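PDB 4Q5F: glutathione S-transferase 1 from Ascaris suum, which catalyses the conjugation of reduced glutathione to a wide range of hydrophobic electrophiles and can also act as a glutathione peroxidase. Local coordinates for residues Phe34-Val39 and Phe87-Lys92; Lys57-Gln62 and Val72-Ala77; Lys108-Glu113 and Lys143-Leu148; Ser157-Gly162 and Lys194-His199. All coordinates share one frame; numbering follows the deposited sequence.

Overall arrangement
Glutathione transferases illustrate how a thioredoxin-like domain and an all-helical domain are joined into one enzyme. Contacts 1 and 2 belong to the first domain, contacts 3 and 4 to the second, and along the chain contact 2 is nested within the loop that contact 1 closes. Contact 2 forms part of the glutathione site; contact 1 joins two helix ends, its centre about 22 Å from that of contact 2. Contact 3 pairs helices 94-114 and 129-155, and contact 4, centred about 17 Å away, sets the following loop against helix 191-201. Contacts 2 and 3 touch where Ala77 meets Lys108, and both reach the second subunit; Asp109 bonds that subunit's glutathione, placing the site at the dimer interface.

Contact 1 (Phe34-Val39 and Phe87-Lys92); sequences FHQAGV and FGLAGK
Phe34, in the last turns of helix 27-37, meets the ring of Phe87 just past the end of helix 76-86. Its CB sets off away from the other segment, but the ring swings back, and CD1 comes within 3.7 Å of Phe87 CE2. The two planes are inclined at 52°, and the Phe34 ring touches the rim of Phe87, close to the plane of that ring. Phe34 also stacks with Phe41 and touches Leu83 of helix 76-86. Two residues on, Gln36 contributes its aliphatic part: CG stands opposite the backbone N (chi1 173°), and from there it packs on Leu89 CD1 at 3.8 Å, with Val165 touching both side chains. The methyl of Ala37 presses on Phe87, with CB 3.4 Å from CD2. Here the helix stops in a Schellman motif, a standard way of ending a helix on glycine: Gly38 takes up positive phi, Val39 N bonds back to Phe34 O at 3.1 Å, and Gly38 N makes a weak bond to His35 O. The thioredoxin-like domain thereby turns out of its first helix beside the point where its last helix, 76-86, gives way to the linker. Val39 follows with a CH-pi contact, its CG2 lying over the centre of the Phe87 face, 3.8 Å from the ring centroid and 13° off the normal.

Contact 2 (Lys57-Gln62 and Val72-Ala77); sequences KTPFGQ and VLAQSA. With GSH (glutathione), chain E.
Pro59 and Ala74 bring the two backbones nearest each other, their CA atoms 6.7 Å apart, where the loop 57-62 passes the end of strand 71-74. Beyond the strand the chain turns at Gln75, which has positive phi (70°) and occupies the N-cap position of helix 76-86. The packing between the segments is apolar. Pro59 CG touches both Ala74 CB, at 3.9 Å, and Val72 CG1. The ring of Phe60 is folded against its own neighbour, Pro59 CB sitting over one face, while its CD2-CE2 side meets Ala74 CB, with CD2 3.7 Å away, and the CG of Gln75. That side chain bends at chi2 (-76°), which carries its amide on to glutathione: OE1 accepts a bond from the ligand N1 at 2.8 Å, and NE2 turns to Asp109 of the second subunit. Ser76 holds the adjoining carboxylate twice, through its backbone N to O11, at 2.8 Å and 165°, and through OG to O12 at 2.6 Å. Because that N belongs to the first turn of helix 76-86, the helix end probably adds favourable electrostatics. At the far end of the tripeptide, Gln62 NE2 donates a nearly straight bond to O31, 3.1 Å long, and Gly61 O is engaged by Lys55. This is part of the glutathione site of a transferase, built on the beta-beta-alpha half of the thioredoxin fold and completed by the second subunit, with Tyr20, Trp51, Lys55 and Leu63 among the other residues of the pocket.

Contact 3 (Lys108-Glu113 and Lys143-Leu148); sequences KDFMAE and KHLPLL. With GSH (glutathione), chain C.
His144 and Phe110 interlock where two antiparallel helices of the all-helical transferase domain pack together, the axes of the two short helical segments 10.1 Å apart at closest, their N-to-C directions at 163°. From its base, His144 CB lies over the Phe110 face, displaced toward the rim, in a CH-pi contact 3.7 Å from the centroid. CG and CD2 both come to 3.4 Å from Phe110 CD1; the two rings run nearly parallel, 23° apart, but are slid so far past each other that they hardly overlap. ND1 faces Phe110 CB, and CE1 lies against the backbone at Phe110 N and Asp109 C. Over the imidazole centre sits Phe110 CA, 3.6 Å from the centroid and almost on the normal, so helix backbone as well as side chain covers that face. Phe110 CE2 also touches Leu145 CD2, at 3.8 Å. Asp109 bends its carboxylate off this interface, where OD2 takes a hydrogen bond from N1 of the glutathione held chiefly by the second subunit. The residue thus links helix packing to the neighbouring site. At the tip, His144 NE2 points in its ring plane to Glu113 OE2, a weak hydrogen bond of 3.4 Å, the carboxylate turned 74° to the imidazole.

Contact 4 (Ser157-Gly162 and Lys194-His199); sequences SEYMVG and KKYIEH
Glu158 and His199 supply the CH-pi part of this contact: Glu158 CG lies over one face of the imidazole, 3.7 Å from its centroid. The methylene gets there because it stands between the backbone N and carbonyl carbon (chi1 48°), and OE1 then continues to 3.2 Å from His199 CE1. Between the two segments the one hydrogen bond is weak: His199 NE2 to Tyr159 OH, only 2.8 Å long but bent to 124° at the hydrogen; the two rings stand almost perpendicular. One turn earlier on the helix, Tyr196 reaches the same loop. Its CD1 edge comes to 3.2 Å from Glu158 O, near the ring plane, while its hydroxyl is bonded to Asp169 of helix 167-182. Sulfur adds a Met-aromatic contact, with Met160 SD 5.2 Å from the Tyr196 centroid and CE 3.7 Å from Tyr196 CE2. Ser157 OG donates to Gly162 O across 2.6 Å, bringing Ser157 and Gly162 together within the loop. Helix 129-155 and helix 167-182 are joined by this loop, and its seat on helix 191-201 is part of the helical bundle that forms the C-terminal domain of glutathione transferases.

Contact 1 (Phe34-Val39 and Phe87-Lys92)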
# COMPACT_ATOMS: atom_id res chain seq x y z
N PHE B 34 -5.50 10.62 15.19
CA PHE B 34 -5.28 11.78 16.06
C PHE B 34 -6.15 11.68 17.31
O PHE B 34 -5.66 11.81 18.43
CB PHE B 34 -5.62 13.09 15.34
CG PHE B 34 -4.57 13.54 14.37
CD1 PHE B 34 -3.29 13.82 14.80
CD2 PHE B 34 -4.88 13.72 13.03
CE1 PHE B 34 -2.32 14.25 13.91
CE2 PHE B 34 -3.92 14.15 12.14
CZ PHE B 34 -2.64 14.42 12.57
N HIS B 35 -7.44 11.46 17.11
CA HIS B 35 -8.40 11.48 18.21
C HIS B 35 -8.15 10.37 19.22
O HIS B 35 -8.34 10.57 20.41
CB HIS B 35 -9.83 11.42 17.67
CG HIS B 35 -10.34 12.75 17.19
ND1 HIS B 35 -10.38 13.09 15.85
CD2 HIS B 35 -10.81 13.82 17.86
CE1 HIS B 35 -10.86 14.31 15.72
NE2 HIS B 35 -11.13 14.78 16.93
N GLN B 36 -7.72 9.21 18.74
CA GLN B 36 -7.38 8.11 19.63
C GLN B 36 -6.24 8.54 20.55
O GLN B 36 -6.31 8.36 21.77
CB GLN B 36 -6.96 6.87 18.85
CG GLN B 36 -6.42 5.73 19.71
CD GLN B 36 -7.41 5.28 20.77
OE1 GLN B 36 -8.60 5.57 20.69
NE2 GLN B 36 -6.91 4.58 21.78
N ALA B 37 -5.21 9.11 19.95
CA ALA B 37 -4.02 9.53 20.68
C ALA B 37 -4.25 10.80 21.49
O ALA B 37 -3.44 11.16 22.34
CB ALA B 37 -2.87 9.73 19.71
N GLY B 38 -5.36 11.48 21.22
CA GLY B 38 -5.68 12.72 21.90
C GLY B 38 -4.73 13.84 21.51
O GLY B 38 -4.46 14.75 22.29
N VAL B 39 -4.22 13.77 20.28
CA VAL B 39 -3.30 14.78 19.76
C VAL B 39 -4.07 15.78 18.90
O VAL B 39 -4.80 15.40 17.99
CB VAL B 39 -2.18 14.13 18.92
CG1 VAL B 39 -1.26 15.19 18.29
CG2 VAL B 39 -1.39 13.13 19.78
N PHE B 87 2.68 8.07 17.65
CA PHE B 87 1.77 8.02 18.79
C PHE B 87 1.76 6.66 19.50
O PHE B 87 0.91 6.41 20.35
CB PHE B 87 0.34 8.36 18.35
CG PHE B 87 0.21 9.69 17.66
CD1 PHE B 87 1.21 10.65 17.75
CD2 PHE B 87 -0.92 9.98 16.92
CE1 PHE B 87 1.08 11.87 17.11
CE2 PHE B 87 -1.06 11.20 16.28
CZ PHE B 87 -0.05 12.14 16.37
N GLY B 88 2.71 5.79 19.15
CA GLY B 88 2.79 4.48 19.77
C GLY B 88 1.57 3.62 19.50
O GLY B 88 1.15 2.85 20.37
N LEU B 89 1.01 3.74 18.30
CA LEU B 89 -0.13 2.94 17.88
C LEU B 89 0.24 2.10 16.66
O LEU B 89 -0.58 1.86 15.78
CB LEU B 89 -1.32 3.84 17.54
CG LEU B 89 -1.96 4.59 18.70
CD1 LEU B 89 -2.90 5.67 18.18
CD2 LEU B 89 -2.70 3.62 19.60
N ALA B 90 1.50 1.66 16.61
CA ALA B 90 2.04 0.98 15.44
C ALA B 90 2.49 -0.45 15.73
O ALA B 90 2.77 -1.21 14.81
CB ALA B 90 3.19 1.79 14.85
N GLY B 91 2.55 -0.80 17.01
CA GLY B 91 3.05 -2.11 17.42
C GLY B 91 4.23 -1.96 18.37
O GLY B 91 4.96 -0.97 18.30
N LYS B 92 4.43 -2.95 19.23
CA LYS B 92 5.44 -2.87 20.28
C LYS B 92 6.81 -3.41 19.86
O LYS B 92 7.79 -3.24 20.59
CB LYS B 92 4.95 -3.59 21.54
CG LYS B 92 4.05 -2.75 22.44
CD LYS B 92 4.84 -1.69 23.19
CE LYS B 92 4.03 -1.09 24.33
NZ LYS B 92 4.85 -0.20 25.21

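Contact 2 (Lys57-Gln62 and Val72-Ala77)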
# COMPACT_ATOMS: atom_id res chain seq x y z
N LYS B 57 -0.37 22.25 -6.72
CA LYS B 57 0.67 22.51 -5.72
C LYS B 57 0.98 21.27 -4.89
O LYS B 57 1.95 21.26 -4.13
CB LYS B 57 0.24 23.64 -4.78
CG LYS B 57 -0.10 24.95 -5.45
CD LYS B 57 -0.57 25.95 -4.41
CE LYS B 57 -1.10 27.23 -5.04
NZ LYS B 57 -1.74 28.10 -4.02
N THR B 58 0.16 20.23 -5.01
CA THR B 58 0.34 19.03 -4.21
C THR B 58 1.36 18.10 -4.86
O THR B 58 1.63 18.22 -6.06
CB THR B 58 -0.99 18.26 -4.02
OG1 THR B 58 -1.42 17.73 -5.28
CG2 THR B 58 -2.06 19.18 -3.46
N PRO B 59 1.94 17.18 -4.08
CA PRO B 59 2.98 16.28 -4.60
C PRO B 59 2.50 15.41 -5.77
O PRO B 59 3.20 15.32 -6.78
CB PRO B 59 3.33 15.40 -3.40
CG PRO B 59 2.92 16.20 -2.21
CD PRO B 59 1.71 16.96 -2.64
N PHE B 60 1.33 14.79 -5.63
CA PHE B 60 0.84 13.83 -6.61
C PHE B 60 -0.52 14.23 -7.20
O PHE B 60 -1.14 13.44 -7.91
CB PHE B 60 0.73 12.45 -5.97
CG PHE B 60 2.01 11.98 -5.34
CD1 PHE B 60 3.22 12.13 -5.99
CD2 PHE B 60 2.01 11.40 -4.08
CE1 PHE B 60 4.40 11.70 -5.41
CE2 PHE B 60 3.18 10.97 -3.50
CZ PHE B 60 4.38 11.12 -4.16
N GLY B 61 -0.97 15.45 -6.91
CA GLY B 61 -2.22 15.93 -7.46
C GLY B 61 -3.44 15.44 -6.70
O GLY B 61 -4.55 15.49 -7.22
N GLN B 62 -3.23 14.97 -5.47
CA GLN B 62 -4.32 14.38 -4.69
C GLN B 62 -4.23 14.67 -3.19
O GLN B 62 -3.20 15.13 -2.69
CB GLN B 62 -4.36 12.87 -4.90
CG GLN B 62 -4.60 12.45 -6.34
CD GLN B 62 -4.97 10.98 -6.46
OE1 GLN B 62 -4.19 10.10 -6.12
NE2 GLN B 62 -6.19 10.72 -6.93
N VAL B 72 5.41 18.65 3.98
CA VAL B 72 4.25 17.98 3.40
C VAL B 72 4.52 16.49 3.15
O VAL B 72 5.58 16.11 2.65
CB VAL B 72 3.86 18.65 2.06
CG1 VAL B 72 2.70 17.92 1.39
CG2 VAL B 72 3.50 20.11 2.30
N LEU B 73 3.54 15.67 3.51
CA LEU B 73 3.59 14.23 3.27
C LEU B 73 2.28 13.78 2.63
O LEU B 73 1.20 14.02 3.18
CB LEU B 73 3.81 13.48 4.59
CG LEU B 73 3.76 11.95 4.53
CD1 LEU B 73 4.96 11.38 3.80
CD2 LEU B 73 3.65 11.38 5.93
N ALA B 74 2.38 13.13 1.47
CA ALA B 74 1.20 12.65 0.75
C ALA B 74 1.00 11.15 0.97
O ALA B 74 1.79 10.51 1.68
CB ALA B 74 1.34 12.95 -0.74
N GLN B 75 -0.05 10.61 0.36
CA GLN B 75 -0.39 9.18 0.44
C GLN B 75 -0.88 8.76 1.82
O GLN B 75 -0.12 8.73 2.79
CB GLN B 75 0.77 8.31 -0.05
CG GLN B 75 1.04 8.43 -1.54
CD GLN B 75 0.02 7.68 -2.38
OE1 GLN B 75 -0.83 6.97 -1.85
NE2 GLN B 75 0.10 7.84 -3.70
N SER B 76 -2.17 8.42 1.88
CA SER B 76 -2.87 8.12 3.13
C SER B 76 -2.19 7.06 4.01
O SER B 76 -2.02 7.27 5.21
CB SER B 76 -4.29 7.66 2.81
OG SER B 76 -4.28 6.50 1.98
N ALA B 77 -1.81 5.93 3.42
CA ALA B 77 -1.23 4.84 4.20
C ALA B 77 0.09 5.28 4.85
O ALA B 77 0.38 4.90 5.98
CB ALA B 77 -1.02 3.62 3.33
N1 GSH E . -3.23 6.52 -3.16
CA1 GSH E . -3.73 7.75 -2.66
C1 GSH E . -3.77 7.70 -1.15
O11 GSH E . -3.65 8.76 -0.48
O12 GSH E . -3.94 6.60 -0.56
CB1 GSH E . -5.13 7.98 -3.21
CG1 GSH E . -5.59 9.41 -2.87
CD1 GSH E . -6.86 9.79 -3.64
OE1 GSH E . -7.27 9.06 -4.52
N2 GSH E . -7.55 11.01 -3.31
CA2 GSH E . -8.74 11.42 -4.01
C2 GSH E . -8.50 12.79 -4.64
O2 GSH E . -7.61 13.51 -4.21
CB2 GSH E . -9.89 11.55 -3.05
SG2 GSH E . -10.19 10.01 -2.25
N3 GSH E . -9.33 13.23 -5.73
CA3 GSH E . -9.13 14.52 -6.33
C3 GSH E . -8.22 14.38 -7.55
O31 GSH E . -7.60 13.31 -7.76
O32 GSH E . -8.09 15.35 -8.35

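Contact 3 (Lys108-Glu113 and Lys143-Leu148)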
# COMPACT_ATOMS: atom_id res chain seq x y z
N LYS B 108 -6.25 -3.30 2.11
CA LYS B 108 -6.11 -2.45 0.93
C LYS B 108 -6.44 -3.21 -0.35
O LYS B 108 -7.09 -2.67 -1.24
CB LYS B 108 -4.69 -1.87 0.85
CG LYS B 108 -4.55 -0.48 1.45
CD LYS B 108 -3.08 -0.06 1.56
CE LYS B 108 -2.76 1.12 0.66
NZ LYS B 108 -1.29 1.41 0.67
N ASP B 109 -6.01 -4.47 -0.43
CA ASP B 109 -6.33 -5.31 -1.58
C ASP B 109 -7.84 -5.49 -1.69
O ASP B 109 -8.42 -5.42 -2.78
CB ASP B 109 -5.67 -6.69 -1.47
CG ASP B 109 -4.18 -6.65 -1.76
OD1 ASP B 109 -3.70 -5.64 -2.31
OD2 ASP B 109 -3.50 -7.65 -1.45
N PHE B 110 -8.48 -5.74 -0.55
CA PHE B 110 -9.93 -5.89 -0.48
C PHE B 110 -10.61 -4.62 -0.99
O PHE B 110 -11.51 -4.67 -1.82
CB PHE B 110 -10.35 -6.17 0.96
CG PHE B 110 -11.82 -6.39 1.14
CD1 PHE B 110 -12.61 -6.87 0.11
CD2 PHE B 110 -12.43 -6.12 2.36
CE1 PHE B 110 -13.96 -7.07 0.29
CE2 PHE B 110 -13.78 -6.32 2.54
CZ PHE B 110 -14.55 -6.80 1.50
N MET B 111 -10.17 -3.47 -0.47
CA MET B 111 -10.72 -2.18 -0.87
C MET B 111 -10.53 -1.93 -2.37
O MET B 111 -11.36 -1.27 -3.00
CB MET B 111 -10.06 -1.05 -0.08
CG MET B 111 -10.48 -0.97 1.38
SD MET B 111 -12.22 -0.55 1.59
CE MET B 111 -12.93 -2.17 1.89
N ALA B 112 -9.44 -2.44 -2.93
CA ALA B 112 -9.14 -2.23 -4.34
C ALA B 112 -10.20 -2.88 -5.23
O ALA B 112 -10.35 -2.50 -6.39
CB ALA B 112 -7.76 -2.78 -4.67
N GLU B 113 -10.93 -3.84 -4.68
CA GLU B 113 -12.00 -4.51 -5.41
C GLU B 113 -13.27 -3.67 -5.35
O GLU B 113 -13.95 -3.49 -6.36
CB GLU B 113 -12.28 -5.89 -4.81
CG GLU B 113 -11.05 -6.74 -4.50
CD GLU B 113 -10.76 -7.79 -5.55
OE1 GLU B 113 -11.01 -7.52 -6.75
OE2 GLU B 113 -10.28 -8.89 -5.18
N LYS B 143 -14.28 -13.54 -0.37
CA LYS B 143 -12.86 -13.92 -0.39
C LYS B 143 -12.09 -13.30 0.77
O LYS B 143 -11.30 -13.97 1.43
CB LYS B 143 -12.20 -13.51 -1.71
CG LYS B 143 -10.79 -14.09 -1.87
CD LYS B 143 -9.99 -13.43 -2.98
CE LYS B 143 -8.83 -14.32 -3.41
NZ LYS B 143 -7.77 -13.58 -4.14
N HIS B 144 -12.32 -12.01 1.01
CA HIS B 144 -11.44 -11.23 1.88
C HIS B 144 -11.79 -11.26 3.36
O HIS B 144 -10.90 -11.31 4.21
CB HIS B 144 -11.37 -9.79 1.39
CG HIS B 144 -10.54 -9.61 0.15
ND1 HIS B 144 -9.17 -9.51 0.20
CD2 HIS B 144 -10.89 -9.54 -1.15
CE1 HIS B 144 -8.70 -9.37 -1.03
NE2 HIS B 144 -9.72 -9.39 -1.87
N LEU B 145 -13.08 -11.22 3.68
CA LEU B 145 -13.51 -11.22 5.08
C LEU B 145 -13.00 -12.43 5.86
O LEU B 145 -12.51 -12.27 6.98
CB LEU B 145 -15.04 -11.11 5.18
CG LEU B 145 -15.67 -9.80 4.73
CD1 LEU B 145 -17.16 -9.81 5.02
CD2 LEU B 145 -15.02 -8.58 5.39
N PRO B 146 -13.11 -13.64 5.29
CA PRO B 146 -12.54 -14.78 6.01
C PRO B 146 -11.04 -14.63 6.28
O PRO B 146 -10.55 -15.11 7.31
CB PRO B 146 -12.79 -15.97 5.07
CG PRO B 146 -13.49 -15.43 3.87
CD PRO B 146 -13.98 -14.06 4.18
N LEU B 147 -10.32 -13.97 5.38
CA LEU B 147 -8.88 -13.77 5.55
C LEU B 147 -8.59 -12.77 6.66
O LEU B 147 -7.64 -12.94 7.42
CB LEU B 147 -8.24 -13.32 4.24
CG LEU B 147 -8.39 -14.30 3.07
CD1 LEU B 147 -7.92 -13.68 1.77
CD2 LEU B 147 -7.64 -15.60 3.35
N LEU B 148 -9.40 -11.72 6.76
CA LEU B 148 -9.25 -10.75 7.84
C LEU B 148 -9.63 -11.38 9.17
O LEU B 148 -9.00 -11.12 10.20
CB LEU B 148 -10.13 -9.52 7.59
CG LEU B 148 -9.81 -8.63 6.38
CD1 LEU B 148 -10.71 -7.40 6.39
CD2 LEU B 148 -8.35 -8.21 6.35
N1 GSH C . -1.05 -7.75 -2.13
CA1 GSH C . -0.21 -8.89 -2.25
C1 GSH C . 1.23 -8.47 -2.04
O11 GSH C . 2.06 -9.28 -1.55
O12 GSH C . 1.60 -7.32 -2.37
CB1 GSH C . -0.39 -9.49 -3.63
CG1 GSH C . 0.30 -10.86 -3.69
CD1 GSH C . -0.11 -11.61 -4.97
OE1 GSH C . -0.94 -11.14 -5.71
N2 GSH C . 0.51 -12.88 -5.26
CA2 GSH C . 0.16 -13.63 -6.43
C2 GSH C . -0.21 -15.04 -5.98
O2 GSH C . 0.12 -15.42 -4.87
CB2 GSH C . 1.33 -13.71 -7.37
SG2 GSH C . 1.87 -12.08 -7.80
N3 GSH C . -0.95 -15.92 -6.86
CA3 GSH C . -1.30 -17.25 -6.42
C3 GSH C . -2.62 -17.21 -5.64
O31 GSH C . -3.09 -16.11 -5.24
O32 GSH C . -3.24 -18.28 -5.40

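Contact 4 (Ser157-Gly162 and Lys194-His199)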
# COMPACT_ATOMS: atom_id res chain seq x y z
N SER B 157 -6.45 -11.78 21.20
CA SER B 157 -6.79 -10.46 21.68
C SER B 157 -7.87 -9.88 20.77
O SER B 157 -8.23 -10.50 19.77
CB SER B 157 -5.55 -9.56 21.69
OG SER B 157 -5.16 -9.23 20.36
N GLU B 158 -8.36 -8.70 21.10
CA GLU B 158 -9.47 -8.09 20.37
C GLU B 158 -9.01 -7.35 19.10
O GLU B 158 -9.84 -6.83 18.36
CB GLU B 158 -10.23 -7.12 21.28
CG GLU B 158 -9.31 -6.17 22.04
CD GLU B 158 -9.01 -6.64 23.45
OE1 GLU B 158 -9.94 -6.69 24.28
OE2 GLU B 158 -7.83 -6.96 23.72
N TYR B 159 -7.70 -7.33 18.86
CA TYR B 159 -7.14 -6.60 17.73
C TYR B 159 -6.35 -7.50 16.79
O TYR B 159 -6.01 -8.63 17.14
CB TYR B 159 -6.25 -5.46 18.24
CG TYR B 159 -6.96 -4.58 19.24
CD1 TYR B 159 -8.05 -3.81 18.85
CD2 TYR B 159 -6.56 -4.52 20.57
CE1 TYR B 159 -8.72 -3.01 19.76
CE2 TYR B 159 -7.23 -3.72 21.48
CZ TYR B 159 -8.31 -2.97 21.07
OH TYR B 159 -8.98 -2.17 21.96
N MET B 160 -6.07 -7.00 15.59
CA MET B 160 -5.35 -7.76 14.58
C MET B 160 -3.98 -8.15 15.09
O MET B 160 -3.55 -9.29 14.94
CB MET B 160 -5.22 -6.94 13.29
CG MET B 160 -6.53 -6.78 12.52
SD MET B 160 -7.20 -8.37 11.99
CE MET B 160 -8.76 -7.85 11.29
N VAL B 161 -3.28 -7.18 15.68
CA VAL B 161 -1.95 -7.41 16.23
C VAL B 161 -1.88 -6.85 17.65
O VAL B 161 -2.36 -5.75 17.92
CB VAL B 161 -0.86 -6.71 15.38
CG1 VAL B 161 0.53 -7.21 15.80
CG2 VAL B 161 -1.11 -6.91 13.87
N GLY B 162 -1.29 -7.63 18.56
CA GLY B 162 -1.04 -7.17 19.91
C GLY B 162 -2.29 -7.05 20.77
O GLY B 162 -3.41 -7.28 20.30
N LYS B 194 -17.66 -8.45 13.39
CA LYS B 194 -18.69 -7.57 13.92
C LYS B 194 -18.35 -7.12 15.34
O LYS B 194 -18.51 -5.95 15.68
CB LYS B 194 -20.05 -8.27 13.90
CG LYS B 194 -20.85 -8.03 12.62
CD LYS B 194 -21.63 -9.25 12.17
CE LYS B 194 -22.78 -9.58 13.11
NZ LYS B 194 -23.64 -10.67 12.57
N LYS B 195 -17.89 -8.06 16.17
CA LYS B 195 -17.46 -7.73 17.53
C LYS B 195 -16.25 -6.81 17.48
O LYS B 195 -16.18 -5.81 18.19
CB LYS B 195 -17.10 -9.00 18.30
CG LYS B 195 -18.30 -9.86 18.70
CD LYS B 195 -17.91 -10.89 19.76
CE LYS B 195 -17.39 -12.17 19.13
NZ LYS B 195 -16.80 -13.13 20.11
N TYR B 196 -15.29 -7.18 16.65
CA TYR B 196 -14.05 -6.43 16.45
C TYR B 196 -14.33 -4.97 16.11
O TYR B 196 -13.69 -4.06 16.64
CB TYR B 196 -13.24 -7.11 15.35
CG TYR B 196 -12.08 -6.32 14.78
CD1 TYR B 196 -11.05 -5.87 15.60
CD2 TYR B 196 -12.00 -6.07 13.42
CE1 TYR B 196 -9.99 -5.16 15.07
CE2 TYR B 196 -10.94 -5.37 12.88
CZ TYR B 196 -9.94 -4.92 13.71
OH TYR B 196 -8.88 -4.22 13.18
N ILE B 197 -15.30 -4.75 15.22
CA ILE B 197 -15.69 -3.40 14.83
C ILE B 197 -16.43 -2.70 15.97
O ILE B 197 -16.25 -1.51 16.19
CB ILE B 197 -16.58 -3.43 13.57
CG1 ILE B 197 -15.77 -3.96 12.38
CG2 ILE B 197 -17.12 -2.04 13.24
CD1 ILE B 197 -16.62 -4.38 11.20
N GLU B 198 -17.26 -3.45 16.70
CA GLU B 198 -17.99 -2.90 17.83
C GLU B 198 -17.02 -2.44 18.91
O GLU B 198 -17.18 -1.37 19.49
CB GLU B 198 -18.94 -3.96 18.41
CG GLU B 198 -19.92 -3.42 19.43
CD GLU B 198 -20.59 -4.51 20.24
OE1 GLU B 198 -19.91 -5.11 21.11
OE2 GLU B 198 -21.78 -4.79 20.01
N HIS B 199 -16.01 -3.26 19.17
CA HIS B 199 -15.03 -2.99 20.21
C HIS B 199 -14.26 -1.70 19.96
O HIS B 199 -14.29 -0.77 20.77
CB HIS B 199 -14.05 -4.16 20.33
CG HIS B 199 -13.03 -4.00 21.41
ND1 HIS B 199 -12.96 -4.83 22.50
CD2 HIS B 199 -12.03 -3.09 21.56
CE1 HIS B 199 -11.96 -4.45 23.29
NE2 HIS B 199 -11.39 -3.40 22.74